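Endoglucanase, family GH5 (Zobellia galactanivorans, PDB 6GL2) probably hydrolyses beta-glucan chains of hemicellulose such as mixed-linked glucan, as a family GH5 glycoside hydrolase of a marine bacterium. Local coordinates at residues D257-K262 / R269-G274. Numbering follows the deposited sequence.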
# COMPACT_ATOMS: atom_id res chain seq x y z
N ASP A 257 6.98 -10.89 13.93
CA ASP A 257 6.57 -10.91 15.36
C ASP A 257 6.71 -9.52 16.04
O ASP A 257 5.91 -9.16 16.84
CB ASP A 257 7.35 -11.98 16.17
CG ASP A 257 7.03 -13.36 15.78
OD1 ASP A 257 5.96 -13.68 15.24
OD2 ASP A 257 7.79 -14.28 16.26
N LYS A 258 7.71 -8.74 15.60
CA LYS A 258 7.85 -7.36 16.01
C LYS A 258 6.61 -6.51 15.66
O LYS A 258 6.03 -5.76 16.41
CB LYS A 258 9.12 -6.75 15.43
CG LYS A 258 9.38 -5.30 15.49
CD LYS A 258 10.73 -4.99 14.80
CE LYS A 258 10.69 -4.70 13.25
NZ LYS A 258 11.88 -4.24 12.38
N ILE A 259 6.19 -6.69 14.39
CA ILE A 259 5.01 -5.99 13.86
C ILE A 259 3.74 -6.45 14.60
O ILE A 259 2.91 -5.68 15.06
CB ILE A 259 4.90 -6.28 12.35
CG1 ILE A 259 6.13 -5.72 11.61
CG2 ILE A 259 3.52 -5.87 11.79
CD1 ILE A 259 6.22 -6.23 10.19
N ARG A 260 3.57 -7.78 14.73
CA ARG A 260 2.45 -8.33 15.48
C ARG A 260 2.40 -7.85 16.93
O ARG A 260 1.40 -7.37 17.45
CB ARG A 260 2.46 -9.88 15.49
CG ARG A 260 1.48 -10.55 16.44
CD ARG A 260 1.89 -11.98 16.78
NE ARG A 260 3.20 -12.10 17.52
CZ ARG A 260 3.88 -13.23 17.65
NH1 ARG A 260 3.43 -14.36 17.07
NH2 ARG A 260 5.03 -13.26 18.31
N ASP A 261 3.56 -7.97 17.56
CA ASP A 261 3.62 -7.61 19.00
C ASP A 261 3.25 -6.16 19.30
O ASP A 261 2.56 -5.83 20.27
CB ASP A 261 4.97 -8.00 19.60
CG ASP A 261 5.19 -9.51 19.66
OD1 ASP A 261 4.24 -10.30 19.49
OD2 ASP A 261 6.39 -9.89 19.88
N LYS A 262 3.71 -5.25 18.41
CA LYS A 262 3.46 -3.82 18.60
C LYS A 262 2.02 -3.52 18.23
O LYS A 262 1.26 -2.98 18.99
CB LYS A 262 4.40 -2.94 17.77
CG LYS A 262 4.12 -1.46 17.88
CD LYS A 262 4.49 -1.04 19.31
CE LYS A 262 4.55 0.44 19.63
NZ LYS A 262 5.04 0.55 21.06
N ARG A 269 -4.61 -3.28 16.92
CA ARG A 269 -4.82 -2.83 15.54
C ARG A 269 -4.56 -3.96 14.58
O ARG A 269 -3.68 -4.78 14.76
CB ARG A 269 -3.89 -1.72 15.21
CG ARG A 269 -4.10 -0.46 15.96
CD ARG A 269 -5.27 0.32 15.40
NE ARG A 269 -5.70 1.42 16.24
CZ ARG A 269 -6.80 2.11 16.03
NH1 ARG A 269 -7.51 1.95 14.91
NH2 ARG A 269 -7.13 3.04 16.91
N ALA A 270 -5.21 -3.92 13.41
CA ALA A 270 -4.94 -4.86 12.34
C ALA A 270 -3.90 -4.23 11.39
O ALA A 270 -3.74 -3.03 11.40
CB ALA A 270 -6.26 -5.13 11.57
N VAL A 271 -3.19 -5.10 10.71
CA VAL A 271 -2.08 -4.75 9.85
C VAL A 271 -2.27 -5.30 8.46
O VAL A 271 -2.49 -6.49 8.23
CB VAL A 271 -0.75 -5.25 10.43
CG1 VAL A 271 0.45 -4.78 9.58
CG2 VAL A 271 -0.59 -4.70 11.89
N VAL A 272 -2.00 -4.38 7.48
CA VAL A 272 -1.86 -4.78 6.02
C VAL A 272 -0.43 -4.52 5.60
O VAL A 272 0.07 -3.41 5.75
CB VAL A 272 -2.87 -4.00 5.20
CG1 VAL A 272 -2.61 -4.30 3.72
CG2 VAL A 272 -4.28 -4.37 5.49
N MET A 273 0.23 -5.58 5.19
CA MET A 273 1.55 -5.52 4.61
C MET A 273 1.39 -5.16 3.14
O MET A 273 1.28 -5.99 2.28
CB MET A 273 2.28 -6.85 4.71
CG MET A 273 3.73 -6.74 4.35
SD MET A 273 4.75 -5.90 5.53
CE MET A 273 4.90 -7.10 6.82
N GLY A 274 1.27 -3.85 2.92
CA GLY A 274 0.74 -3.35 1.64
C GLY A 274 1.76 -3.46 0.52
O GLY A 274 1.35 -3.44 -0.67
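Ile259, on helix 246-266, packs against Val271 and Met273 of the strand that follows, and all three side chains are buried. Earlier on the helix, Asp257 stays clear of the strand, its carboxylate paired with Arg260 and with Arg301 of helix 284-301. Ile259 then points toward strand 271-276; a branched apolar side chain suits this buried site, since its two arms reach two neighbours at once. CG2, anti to the backbone N (chi1 -63° for CG1), rests 3.9 Å from Val271 CG1, while the longer arm carries CD1 to within 3.7 Å of Met273 CE. Both side chains lie roughly perpendicular to that of Ile259. The contact joins the wall of the TIM barrel of the GH5 fold to its outer ring of helices. Val271, a compact beta-branched residue suited to a strand, also touches Phe263 and Ile264 of the same helix. The unbranched, flexible thioether chain of Met273, bent at chi2 (72°) and chi3 (75°), brings its terminal methyl to the isoleucine. Arg260 turns away from the strand, as a long charged side chain can at the helix surface; its NE donates a salt-bridging hydrogen bond to Asp261 OD1 at 2.9 Å, from above the carboxylate plane, and Asp257 OD1 lies above one guanidinium face, offset toward the rim, held by charge alone.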